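Local coordinates for hypothetical protein (Pseudomonas syringae pv. tomato, PDB 2PAG) that is of unknown function but binds calcium and belongs to the SMI1/KNR4 family of the SUKH clan, at residues E29-E32 against N37-F40; K43-T48 against D130-S135; V106-A111 against T117-E122. One frame throughout, in Å; residues are numbered along the deposited sequence.

In the fold
The three contacts join parts of this small SUKH-clan chain, two locally and one over a long range. Interaction 1 (29-32 with 37-40) shapes the link between helix 24-34 and helix 40-49, and interaction 2 continues along the latter helix to meet the C-terminal end of the chain; their centres lie about 17 Å apart, and Ile38 CG2 packs 3.8 Å from Lys43 N. Interaction 3 pairs strand 106-109 with the outermost strand 119-121, which is followed by helix 124-132, and touches interaction 2 where Val131 CG2 lies 3.4 Å from Trp121 NE1. It is also nearest the metal: the nearest side-chain atom of Leu107 is about 6 Å from a bound calcium ion, whereas interaction 2 sits away from that site.

Interaction 1 of 3, residues E29-E32 against N37-F40; sequences EIEE and NIPF
The connection between two consecutive helices, 24-34 and 40-49, is bridged by a carboxylate that reaches from the first helix to the backbone of the linking loop: Glu31 takes the peptide N-H of Ile38. The bond from Ile38 N to Glu31 OE2 is short, 2.7 Å, and fairly straight, with 159° at the hydrogen. Glu31 OE2 receives it on its anti lone pair, the one turned away from OE1, and is the carboxylate oxygen that touches the loop. The same oxygen lies 3.6 Å from Asn37 CA, just before the bonded amide.

The route to this bond is a long, straight side chain. CG of Glu31 stands beside its backbone N and opposite the carbonyl carbon (chi1 -68°), and the chain is extended beyond it (chi2 -175°), which carries the carboxylate across the gap to the loop. Its methylene part is used as well. Glu31 CG rests 3.6 Å from Ile38 CD1, and Ile38 CG1 comes equally near, the two side chains crossing at a slant. One residue of the loop is thus held twice by one glutamate, through its N-H at the acid end and through its aliphatic branch at the stem.

Ile38 is buried, whereas Glu31 remains partly exposed, so the contact spans the boundary between interior and surface. Next to Glu31, the buried Ile30 packs on Val62, Tyr70 and Leu71. Directly after Ile38 comes Pro39 at the N-cap position of helix 40-49, which places the Glu31 bond one residue ahead of the N-cap. The arrangement is that of a helix-loop-helix connection in which an acidic side chain of the first helix accepts a loop N-H just before the second begins.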
ATOM      1  N   GLU A  29      -1.654 -10.788 -11.468  1.00 17.71           N
ATOM      2  CA  GLU A  29      -1.341  -9.996 -12.662  1.00 19.01           C
ATOM      3  C   GLU A  29      -0.365  -8.867 -12.342  1.00 18.41           C
ATOM      4  O   GLU A  29       0.592  -8.630 -13.085  1.00 17.05           O
ATOM      5  CB  GLU A  29      -2.606  -9.379 -13.272  1.00 24.46           C
ATOM      6  CG  GLU A  29      -3.565 -10.366 -13.912  1.00 30.76           C
ATOM      7  CD  GLU A  29      -4.648  -9.667 -14.721  1.00 34.56           C
ATOM      8  OE1 GLU A  29      -5.345  -8.792 -14.161  1.00 36.05           O
ATOM      9  OE2 GLU A  29      -4.805  -9.994 -15.917  1.00 37.28           O
ATOM     10  N   ILE A  30      -0.612  -8.165 -11.240  1.00 16.43           N
ATOM     11  CA  ILE A  30       0.259  -7.069 -10.831  1.00 15.43           C
ATOM     12  C   ILE A  30       1.666  -7.582 -10.515  1.00 15.54           C
ATOM     13  O   ILE A  30       2.661  -6.983 -10.927  1.00 14.53           O
ATOM     14  CB  ILE A  30      -0.294  -6.351  -9.584  1.00 16.11           C
ATOM     15  CG1 ILE A  30      -1.647  -5.715  -9.905  1.00 17.88           C
ATOM     16  CG2 ILE A  30       0.703  -5.308  -9.091  1.00 16.35           C
ATOM     17  CD1 ILE A  30      -1.589  -4.604 -10.941  1.00 16.87           C
ATOM     18  N   GLU A  31       1.746  -8.688  -9.786  1.00 14.77           N
ATOM     19  CA  GLU A  31       3.044  -9.261  -9.439  1.00 16.45           C
ATOM     20  C   GLU A  31       3.836  -9.563 -10.703  1.00 16.81           C
ATOM     21  O   GLU A  31       5.012  -9.216 -10.815  1.00 18.86           O
ATOM     22  CB  GLU A  31       2.874 -10.558  -8.649  1.00 18.62           C
ATOM     23  CG  GLU A  31       2.285 -10.374  -7.270  1.00 20.09           C
ATOM     24  CD  GLU A  31       2.256 -11.661  -6.477  1.00 22.72           C
ATOM     25  OE1 GLU A  31       1.559 -12.610  -6.903  1.00 23.42           O
ATOM     26  OE2 GLU A  31       2.931 -11.727  -5.427  1.00 22.62           O
ATOM     27  N   GLU A  32       3.185 -10.215 -11.655  1.00 16.31           N
ATOM     28  CA  GLU A  32       3.852 -10.570 -12.899  1.00 17.94           C
ATOM     29  C   GLU A  32       4.297  -9.343 -13.684  1.00 15.87           C
ATOM     30  O   GLU A  32       5.381  -9.335 -14.265  1.00 15.15           O
ATOM     31  CB  GLU A  32       2.929 -11.447 -13.743  1.00 19.94           C
ATOM     32  CG  GLU A  32       2.477 -12.697 -13.007  1.00 23.28           C
ATOM     33  CD  GLU A  32       1.578 -13.580 -13.848  1.00 28.19           C
ATOM     34  OE1 GLU A  32       0.643 -13.043 -14.484  1.00 29.19           O
ATOM     35  OE2 GLU A  32       1.800 -14.811 -13.864  1.00 30.99           O
ATOM     36  N   ASN A  37       7.397 -10.488  -6.105  1.00 23.31           N
ATOM     37  CA  ASN A  37       6.472 -11.271  -5.308  1.00 23.37           C
ATOM     38  C   ASN A  37       6.010 -10.326  -4.210  1.00 21.35           C
ATOM     39  O   ASN A  37       6.834  -9.779  -3.478  1.00 21.35           O
ATOM     40  CB  ASN A  37       7.190 -12.482  -4.707  1.00 28.20           C
ATOM     41  CG  ASN A  37       6.234 -13.484  -4.096  1.00 31.82           C
ATOM     42  OD1 ASN A  37       5.596 -13.216  -3.078  1.00 33.66           O
ATOM     43  ND2 ASN A  37       6.125 -14.650  -4.722  1.00 35.30           N
ATOM     44  N   ILE A  38       4.702 -10.101  -4.113  1.00 16.62           N
ATOM     45  CA  ILE A  38       4.175  -9.220  -3.073  1.00 16.52           C
ATOM     46  C   ILE A  38       4.124 -10.015  -1.771  1.00 15.87           C
ATOM     47  O   ILE A  38       3.553 -11.103  -1.732  1.00 15.60           O
ATOM     48  CB  ILE A  38       2.752  -8.722  -3.417  1.00 15.60           C
ATOM     49  CG1 ILE A  38       2.788  -7.905  -4.709  1.00 17.32           C
ATOM     50  CG2 ILE A  38       2.199  -7.882  -2.265  1.00 16.02           C
ATOM     51  CD1 ILE A  38       1.425  -7.544  -5.246  1.00 19.07           C
ATOM     52  N   PRO A  39       4.737  -9.490  -0.693  1.00 15.58           N
ATOM     53  CA  PRO A  39       4.743 -10.185   0.601  1.00 15.75           C
ATOM     54  C   PRO A  39       3.323 -10.588   0.994  1.00 14.85           C
ATOM     55  O   PRO A  39       2.377  -9.848   0.725  1.00 13.64           O
ATOM     56  CB  PRO A  39       5.342  -9.140   1.544  1.00 17.42           C
ATOM     57  CG  PRO A  39       6.280  -8.391   0.657  1.00 18.96           C
ATOM     58  CD  PRO A  39       5.441  -8.200  -0.595  1.00 16.62           C
ATOM     59  N   PHE A  40       3.179 -11.751   1.628  1.00 13.87           N
ATOM     60  CA  PHE A  40       1.867 -12.260   2.029  1.00 13.71           C
ATOM     61  C   PHE A  40       0.965 -11.283   2.769  1.00 13.65           C
ATOM     62  O   PHE A  40      -0.170 -11.069   2.357  1.00 13.57           O
ATOM     63  CB  PHE A  40       1.987 -13.527   2.894  1.00 15.27           C
ATOM     64  CG  PHE A  40       0.644 -14.108   3.290  1.00 15.63           C
ATOM     65  CD1 PHE A  40      -0.009 -15.016   2.461  1.00 17.39           C
ATOM     66  CD2 PHE A  40      -0.015 -13.661   4.433  1.00 17.14           C
ATOM     67  CE1 PHE A  40      -1.296 -15.463   2.758  1.00 18.45           C
ATOM     68  CE2 PHE A  40      -1.308 -14.102   4.739  1.00 17.08           C
ATOM     69  CZ  PHE A  40      -1.947 -15.003   3.896  1.00 17.38           C
TER

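Interaction 2 of 3, residues K43-T48 against D130-S135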
ATOM      1  N   LYS A  43      -0.176  -8.577   0.611  1.00 12.99           N
ATOM      2  CA  LYS A  43      -1.187  -9.087  -0.309  1.00 13.35           C
ATOM      3  C   LYS A  43      -2.535  -9.167   0.407  1.00 13.22           C
ATOM      4  O   LYS A  43      -3.578  -8.876  -0.173  1.00 12.59           O
ATOM      5  CB  LYS A  43      -0.769 -10.466  -0.812  1.00 16.61           C
ATOM      6  CG  LYS A  43      -1.628 -11.023  -1.920  1.00 23.63           C
ATOM      7  CD  LYS A  43      -0.870 -12.088  -2.704  1.00 25.53           C
ATOM      8  CE  LYS A  43      -0.384 -13.218  -1.803  1.00 30.44           C
ATOM      9  NZ  LYS A  43       0.380 -14.247  -2.565  1.00 31.33           N
ATOM     10  N   GLU A  44      -2.500  -9.570   1.673  1.00 12.59           N
ATOM     11  CA  GLU A  44      -3.705  -9.676   2.485  1.00 12.91           C
ATOM     12  C   GLU A  44      -4.340  -8.294   2.634  1.00 12.84           C
ATOM     13  O   GLU A  44      -5.554  -8.141   2.538  1.00 12.07           O
ATOM     14  CB  GLU A  44      -3.342 -10.253   3.852  1.00 10.90           C
ATOM     15  CG  GLU A  44      -4.506 -10.468   4.784  1.00 14.13           C
ATOM     16  CD  GLU A  44      -4.063 -11.156   6.048  1.00 17.47           C
ATOM     17  OE1 GLU A  44      -3.203 -10.588   6.751  1.00 17.93           O
ATOM     18  OE2 GLU A  44      -4.566 -12.267   6.328  1.00 19.65           O
ATOM     19  N   PHE A  45      -3.503  -7.288   2.857  1.00 12.19           N
ATOM     20  CA  PHE A  45      -3.965  -5.914   2.984  1.00 11.18           C
ATOM     21  C   PHE A  45      -4.672  -5.507   1.681  1.00 10.69           C
ATOM     22  O   PHE A  45      -5.796  -4.999   1.688  1.00  9.92           O
ATOM     23  CB  PHE A  45      -2.748  -5.019   3.245  1.00 10.77           C
ATOM     24  CG  PHE A  45      -3.025  -3.548   3.150  1.00 12.84           C
ATOM     25  CD1 PHE A  45      -3.371  -2.817   4.285  1.00 11.85           C
ATOM     26  CD2 PHE A  45      -2.888  -2.883   1.936  1.00 12.67           C
ATOM     27  CE1 PHE A  45      -3.570  -1.440   4.213  1.00 14.28           C
ATOM     28  CE2 PHE A  45      -3.084  -1.496   1.850  1.00 11.89           C
ATOM     29  CZ  PHE A  45      -3.426  -0.778   2.994  1.00 12.37           C
ATOM     30  N   LEU A  46      -4.017  -5.742   0.553  1.00 10.25           N
ATOM     31  CA  LEU A  46      -4.618  -5.385  -0.726  1.00 11.60           C
ATOM     32  C   LEU A  46      -5.946  -6.104  -0.983  1.00 12.62           C
ATOM     33  O   LEU A  46      -6.884  -5.522  -1.535  1.00 12.86           O
ATOM     34  CB  LEU A  46      -3.639  -5.685  -1.859  1.00 13.45           C
ATOM     35  CG  LEU A  46      -2.366  -4.834  -1.861  1.00 12.16           C
ATOM     36  CD1 LEU A  46      -1.424  -5.330  -2.946  1.00 16.17           C
ATOM     37  CD2 LEU A  46      -2.721  -3.365  -2.089  1.00 15.07           C
ATOM     38  N   LEU A  47      -6.034  -7.362  -0.568  1.00 11.53           N
ATOM     39  CA  LEU A  47      -7.247  -8.147  -0.790  1.00 11.94           C
ATOM     40  C   LEU A  47      -8.383  -7.861   0.182  1.00 12.91           C
ATOM     41  O   LEU A  47      -9.519  -8.276  -0.061  1.00 14.52           O
ATOM     42  CB  LEU A  47      -6.911  -9.641  -0.739  1.00 13.18           C
ATOM     43  CG  LEU A  47      -6.019 -10.182  -1.857  1.00 14.29           C
ATOM     44  CD1 LEU A  47      -5.444 -11.536  -1.462  1.00 15.14           C
ATOM     45  CD2 LEU A  47      -6.826 -10.283  -3.149  1.00 16.44           C
ATOM     46  N   THR A  48      -8.092  -7.147   1.265  1.00 12.48           N
ATOM     47  CA  THR A  48      -9.108  -6.873   2.276  1.00 13.23           C
ATOM     48  C   THR A  48      -9.493  -5.422   2.539  1.00 15.12           C
ATOM     49  O   THR A  48     -10.623  -5.153   2.950  1.00 15.00           O
ATOM     50  CB  THR A  48      -8.696  -7.485   3.625  1.00 16.47           C
ATOM     51  OG1 THR A  48      -7.493  -6.861   4.095  1.00 16.61           O
ATOM     52  CG2 THR A  48      -8.443  -8.956   3.465  1.00 15.02           C
ATOM     53  N   ASP A 130      -1.328   2.035  13.159  1.00 18.96           N
ATOM     54  CA  ASP A 130      -0.596   3.124  13.785  1.00 19.94           C
ATOM     55  C   ASP A 130      -0.290   4.348  12.928  1.00 18.91           C
ATOM     56  O   ASP A 130       0.080   5.397  13.457  1.00 20.31           O
ATOM     57  CB  ASP A 130       0.685   2.566  14.411  1.00 22.15           C
ATOM     58  CG  ASP A 130       0.404   1.402  15.360  1.00 25.38           C
ATOM     59  OD1 ASP A 130      -0.682   1.391  15.984  1.00 27.38           O
ATOM     60  OD2 ASP A 130       1.265   0.503  15.494  1.00 30.31           O
ATOM     61  N   VAL A 131      -0.449   4.230  11.615  1.00 16.86           N
ATOM     62  CA  VAL A 131      -0.191   5.364  10.737  1.00 16.16           C
ATOM     63  C   VAL A 131      -1.422   5.790   9.941  1.00 15.99           C
ATOM     64  O   VAL A 131      -1.879   6.927  10.052  1.00 17.46           O
ATOM     65  CB  VAL A 131       0.964   5.069   9.752  1.00 15.73           C
ATOM     66  CG1 VAL A 131       1.166   6.261   8.816  1.00 14.57           C
ATOM     67  CG2 VAL A 131       2.245   4.781  10.526  1.00 15.59           C
ATOM     68  N   TRP A 132      -1.969   4.882   9.144  1.00 14.16           N
ATOM     69  CA  TRP A 132      -3.134   5.223   8.333  1.00 14.00           C
ATOM     70  C   TRP A 132      -4.348   5.623   9.180  1.00 14.29           C
ATOM     71  O   TRP A 132      -4.917   6.698   8.985  1.00 15.53           O
ATOM     72  CB  TRP A 132      -3.482   4.049   7.402  1.00 13.82           C
ATOM     73  CG  TRP A 132      -4.485   4.394   6.325  1.00 12.73           C
ATOM     74  CD1 TRP A 132      -4.927   5.642   5.975  1.00 12.93           C
ATOM     75  CD2 TRP A 132      -5.148   3.476   5.445  1.00 11.70           C
ATOM     76  NE1 TRP A 132      -5.823   5.554   4.935  1.00 13.51           N
ATOM     77  CE2 TRP A 132      -5.977   4.237   4.590  1.00 11.50           C
ATOM     78  CE3 TRP A 132      -5.118   2.082   5.298  1.00 12.53           C
ATOM     79  CZ2 TRP A 132      -6.773   3.648   3.598  1.00 11.45           C
ATOM     80  CZ3 TRP A 132      -5.907   1.499   4.316  1.00 13.52           C
ATOM     81  CH2 TRP A 132      -6.723   2.280   3.477  1.00 11.38           C
ATOM     82  N   LEU A 133      -4.716   4.777  10.140  1.00 15.54           N
ATOM     83  CA  LEU A 133      -5.868   5.051  11.000  1.00 16.85           C
ATOM     84  C   LEU A 133      -5.629   6.204  11.970  1.00 19.73           C
ATOM     85  O   LEU A 133      -6.558   6.660  12.643  1.00 19.84           O
ATOM     86  CB  LEU A 133      -6.253   3.793  11.778  1.00 16.93           C
ATOM     87  CG  LEU A 133      -7.070   2.781  10.971  1.00 16.93           C
ATOM     88  CD1 LEU A 133      -7.149   1.450  11.715  1.00 17.76           C
ATOM     89  CD2 LEU A 133      -8.461   3.344  10.725  1.00 18.33           C
ATOM     90  N   GLU A 134      -4.388   6.671  12.045  1.00 20.68           N
ATOM     91  CA  GLU A 134      -4.050   7.787  12.924  1.00 22.85           C
ATOM     92  C   GLU A 134      -3.906   9.087  12.136  1.00 23.84           C
ATOM     93  O   GLU A 134      -3.547  10.121  12.695  1.00 24.94           O
ATOM     94  CB  GLU A 134      -2.752   7.504  13.679  1.00 23.80           C
ATOM     95  CG  GLU A 134      -2.881   6.481  14.792  1.00 26.25           C
ATOM     96  CD  GLU A 134      -3.918   6.880  15.831  1.00 29.29           C
ATOM     97  OE1 GLU A 134      -3.911   8.050  16.265  1.00 29.83           O
ATOM     98  OE2 GLU A 134      -4.734   6.021  16.217  1.00 30.89           O
ATOM     99  N   SER A 135      -4.185   9.033  10.836  1.00 24.53           N
ATOM    100  CA  SER A 135      -4.082  10.217   9.991  1.00 25.76           C
ATOM    101  C   SER A 135      -5.381  11.025  10.005  1.00 28.11           C
ATOM    102  O   SER A 135      -5.352  12.183   9.539  1.00 31.34           O
ATOM    103  CB  SER A 135      -3.716   9.828   8.548  1.00 25.51           C
ATOM    104  OG  SER A 135      -4.780   9.164   7.886  1.00 22.77           O
ATOM    105  OXT SER A 135      -6.412  10.488  10.475  1.00 27.82           O
TER
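Phe45 reaches from helix 40-49 toward Trp132 near the C-terminus, and the two aromatic rings make the whole of this contact between segments whose nearest CA atoms, those of these same residues, are 12.4 Å apart. From CB, which leaves the helix in the direction of the other segment, the side chain of Phe45 runs outward with CG anti to the backbone N (chi1 169°). The ring then passes through CD1 and CD2, neither of which meets Trp132, before contact begins at CE1, 3.8 Å from Trp132 CZ3. At the tip, Phe45 CZ comes closest to the same carbon, 3.6 Å from Trp132 CZ3, and lies 4.0 Å from Trp132 CE3.

Trp132 answers with the CE3-CZ3 side of its six-membered ring. The rings meet rim to rim, with centroids 5.9 Å apart and planes inclined at 52°, and neither covers the face of the other; this is not a stack. Other groups fill the surroundings: Val124 packs on Phe45, while Leu8, Val52 and Pro59 pack on Trp132. The indole N-H is directed to another part of the chain, where Trp132 NE1 is hydrogen-bonded to Tyr54 O.

Behind the indole the backbone is also tied down. Residues Trp132 to Ser135 form a type I beta turn, and Trp132 O accepts both Ser135 N and Ser135 OG, the hydroxyl at 2.7 Å in the carbonyl plane. Ser135 OG has a further partner in Ser56 N, linking the chain terminus to the loop that also receives the indole N-H. With 81 residues between the segments, the pair forms a buried aromatic rim contact between helix 40-49 and helix 124-132 in the core of this alpha+beta SUKH-family fold.

Interaction 3 of 3, residues V106-A111 against T117-E122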
ATOM      1  N   VAL A 106       7.664  -2.667   7.184  1.00 10.55           N
ATOM      2  CA  VAL A 106       7.315  -1.430   6.485  1.00 11.32           C
ATOM      3  C   VAL A 106       8.339  -0.379   6.883  1.00 12.85           C
ATOM      4  O   VAL A 106       8.621  -0.190   8.068  1.00 13.10           O
ATOM      5  CB  VAL A 106       5.913  -0.919   6.867  1.00 12.85           C
ATOM      6  CG1 VAL A 106       5.618   0.374   6.108  1.00 13.20           C
ATOM      7  CG2 VAL A 106       4.866  -1.973   6.528  1.00 12.95           C
ATOM      8  N   LEU A 107       8.894   0.300   5.887  1.00 12.21           N
ATOM      9  CA  LEU A 107       9.899   1.322   6.133  1.00 14.20           C
ATOM     10  C   LEU A 107       9.440   2.627   5.524  1.00 13.72           C
ATOM     11  O   LEU A 107       8.509   2.660   4.725  1.00 14.99           O
ATOM     12  CB  LEU A 107      11.225   0.934   5.476  1.00 13.39           C
ATOM     13  CG  LEU A 107      11.792  -0.464   5.714  1.00 13.95           C
ATOM     14  CD1 LEU A 107      13.053  -0.660   4.880  1.00 14.76           C
ATOM     15  CD2 LEU A 107      12.103  -0.642   7.189  1.00 15.90           C
ATOM     16  N   LEU A 108      10.107   3.707   5.900  1.00 14.97           N
ATOM     17  CA  LEU A 108       9.785   5.001   5.332  1.00 13.92           C
ATOM     18  C   LEU A 108      11.024   5.458   4.584  1.00 15.68           C
ATOM     19  O   LEU A 108      12.101   5.569   5.172  1.00 15.81           O
ATOM     20  CB  LEU A 108       9.430   6.003   6.427  1.00 15.16           C
ATOM     21  CG  LEU A 108       9.165   7.422   5.923  1.00 16.58           C
ATOM     22  CD1 LEU A 108       7.991   7.442   4.949  1.00 17.18           C
ATOM     23  CD2 LEU A 108       8.899   8.312   7.127  1.00 18.32           C
ATOM     24  N   TRP A 109      10.881   5.696   3.285  1.00 15.58           N
ATOM     25  CA  TRP A 109      12.004   6.145   2.478  1.00 19.03           C
ATOM     26  C   TRP A 109      11.868   7.644   2.263  1.00 19.97           C
ATOM     27  O   TRP A 109      10.866   8.111   1.721  1.00 21.99           O
ATOM     28  CB  TRP A 109      12.008   5.426   1.133  1.00 17.89           C
ATOM     29  CG  TRP A 109      13.196   5.742   0.276  1.00 21.26           C
ATOM     30  CD1 TRP A 109      14.407   5.112   0.286  1.00 20.46           C
ATOM     31  CD2 TRP A 109      13.275   6.757  -0.729  1.00 22.66           C
ATOM     32  NE1 TRP A 109      15.237   5.670  -0.661  1.00 23.65           N
ATOM     33  CE2 TRP A 109      14.567   6.683  -1.297  1.00 23.24           C
ATOM     34  CE3 TRP A 109      12.377   7.723  -1.207  1.00 25.58           C
ATOM     35  CZ2 TRP A 109      14.986   7.540  -2.322  1.00 26.09           C
ATOM     36  CZ3 TRP A 109      12.793   8.577  -2.231  1.00 27.92           C
ATOM     37  CH2 TRP A 109      14.087   8.478  -2.776  1.00 26.79           C
ATOM     38  N   SER A 110      12.878   8.393   2.696  1.00 22.65           N
ATOM     39  CA  SER A 110      12.883   9.845   2.563  1.00 23.35           C
ATOM     40  C   SER A 110      13.561  10.293   1.270  1.00 25.70           C
ATOM     41  O   SER A 110      14.681   9.876   0.980  1.00 25.80           O
ATOM     42  CB  SER A 110      13.606  10.468   3.756  1.00 25.55           C
ATOM     43  OG  SER A 110      13.776  11.864   3.572  1.00 28.34           O
ATOM     44  N   ALA A 111      12.883  11.151   0.509  1.00 25.07           N
ATOM     45  CA  ALA A 111      13.415  11.665  -0.751  1.00 26.53           C
ATOM     46  C   ALA A 111      14.752  12.372  -0.537  1.00 26.90           C
ATOM     47  O   ALA A 111      14.921  13.126   0.422  1.00 28.99           O
ATOM     48  CB  ALA A 111      12.415  12.630  -1.379  1.00 25.66           C
ATOM     49  N   THR A 117      14.578   6.050   6.560  1.00 28.54           N
ATOM     50  CA  THR A 117      14.730   6.672   7.869  1.00 29.23           C
ATOM     51  C   THR A 117      14.978   5.623   8.951  1.00 29.76           C
ATOM     52  O   THR A 117      15.232   4.450   8.657  1.00 28.89           O
ATOM     53  CB  THR A 117      13.484   7.485   8.248  1.00 30.78           C
ATOM     54  OG1 THR A 117      12.381   6.595   8.465  1.00 32.76           O
ATOM     55  CG2 THR A 117      13.133   8.465   7.138  1.00 29.12           C
ATOM     56  N   GLU A 118      14.889   6.044  10.206  1.00 29.91           N
ATOM     57  CA  GLU A 118      15.114   5.140  11.323  1.00 30.26           C
ATOM     58  C   GLU A 118      13.826   4.490  11.827  1.00 30.44           C
ATOM     59  O   GLU A 118      13.874   3.533  12.597  1.00 31.15           O
ATOM     60  CB  GLU A 118      15.805   5.890  12.472  1.00 31.73           C
ATOM     61  CG  GLU A 118      14.910   6.825  13.297  1.00 31.92           C
ATOM     62  CD  GLU A 118      14.203   7.890  12.474  1.00 32.82           C
ATOM     63  OE1 GLU A 118      14.837   8.480  11.573  1.00 30.99           O
ATOM     64  OE2 GLU A 118      13.009   8.151  12.744  1.00 34.24           O
ATOM     65  N   GLU A 119      12.680   4.997  11.381  1.00 29.64           N
ATOM     66  CA  GLU A 119      11.393   4.463  11.815  1.00 29.81           C
ATOM     67  C   GLU A 119      10.835   3.365  10.915  1.00 27.59           C
ATOM     68  O   GLU A 119      10.916   3.445   9.686  1.00 29.83           O
ATOM     69  CB  GLU A 119      10.377   5.597  11.937  1.00 31.39           C
ATOM     70  CG  GLU A 119      10.151   6.383  10.660  1.00 34.76           C
ATOM     71  CD  GLU A 119       9.376   7.660  10.910  1.00 36.83           C
ATOM     72  OE1 GLU A 119       8.309   7.590  11.557  1.00 37.49           O
ATOM     73  OE2 GLU A 119       9.834   8.734  10.462  1.00 39.06           O
ATOM     74  N   SER A 120      10.263   2.339  11.539  1.00 25.19           N
ATOM     75  CA  SER A 120       9.684   1.222  10.802  1.00 23.05           C
ATOM     76  C   SER A 120       8.533   0.583  11.570  1.00 21.30           C
ATOM     77  O   SER A 120       8.345   0.836  12.763  1.00 20.88           O
ATOM     78  CB  SER A 120      10.750   0.166  10.509  1.00 22.74           C
ATOM     79  OG  SER A 120      11.230  -0.433  11.702  1.00 23.19           O
ATOM     80  N   TRP A 121       7.770  -0.252  10.873  1.00 17.07           N
ATOM     81  CA  TRP A 121       6.625  -0.943  11.452  1.00 16.05           C
ATOM     82  C   TRP A 121       6.776  -2.436  11.187  1.00 15.27           C
ATOM     83  O   TRP A 121       7.183  -2.841  10.095  1.00 14.62           O
ATOM     84  CB  TRP A 121       5.337  -0.402  10.827  1.00 15.52           C
ATOM     85  CG  TRP A 121       5.133   1.047  11.147  1.00 15.17           C
ATOM     86  CD1 TRP A 121       4.380   1.567  12.163  1.00 17.34           C
ATOM     87  CD2 TRP A 121       5.771   2.161  10.513  1.00 15.98           C
ATOM     88  NE1 TRP A 121       4.515   2.937  12.203  1.00 16.34           N
ATOM     89  CE2 TRP A 121       5.364   3.328  11.201  1.00 17.59           C
ATOM     90  CE3 TRP A 121       6.652   2.289   9.429  1.00 14.05           C
ATOM     91  CZ2 TRP A 121       5.809   4.607  10.839  1.00 16.13           C
ATOM     92  CZ3 TRP A 121       7.095   3.566   9.071  1.00 17.89           C
ATOM     93  CH2 TRP A 121       6.671   4.705   9.777  1.00 17.41           C
ATOM     94  N   GLU A 122       6.450  -3.250  12.186  1.00 15.08           N
ATOM     95  CA  GLU A 122       6.598  -4.699  12.081  1.00 16.21           C
ATOM     96  C   GLU A 122       5.842  -5.368  10.946  1.00 14.16           C
ATOM     97  O   GLU A 122       6.261  -6.417  10.465  1.00 17.13           O
ATOM     98  CB  GLU A 122       6.202  -5.377  13.396  1.00 17.80           C
ATOM     99  CG  GLU A 122       7.120  -5.094  14.581  1.00 23.85           C
ATOM    100  CD  GLU A 122       7.134  -3.637  14.991  1.00 27.84           C
ATOM    101  OE1 GLU A 122       6.072  -2.982  14.918  1.00 29.15           O
ATOM    102  OE2 GLU A 122       8.213  -3.152  15.407  1.00 32.69           O
TER
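Leu108 O is approached by two groups of Thr117: its backbone N at 2.9 Å, nearly in line with the carbonyl bond, and its OG1 in a weak hydrogen bond. This closes one end of an antiparallel pairing at one edge of the four-stranded sheet, where strand 119-121 is the last strand beside 106-109. Thr117 OG1 sits between its own backbone N and carbonyl carbon (chi1 68°), a rotation that lets it face Leu108 O while CG2 packs toward Ser110 CB. The chain turns a corner at Glu118.

Beyond the corner, Val106 and Trp121 form an antiparallel hydrogen-bonded pair. Val106 N donates to Trp121 O at 3.0 Å, and Trp121 N returns the bond to Val106 O, both in the plane of the accepting carbonyl. Their side chains share a face of the sheet, which helix 124-132 covers through Val124 and Trp127; Trp127 meets the indole of Trp121 edge-to-face.

On that side Val106 CG1 lies 4.0 Å from Trp121 CE3, and Leu108 CB comes to the edge of the same indole. Leu107, on the other face, touches Glu101 of the calcium site. Leu108 and Glu119 run side by side, with Leu108 CD2 3.5 Å from Glu119 OE2.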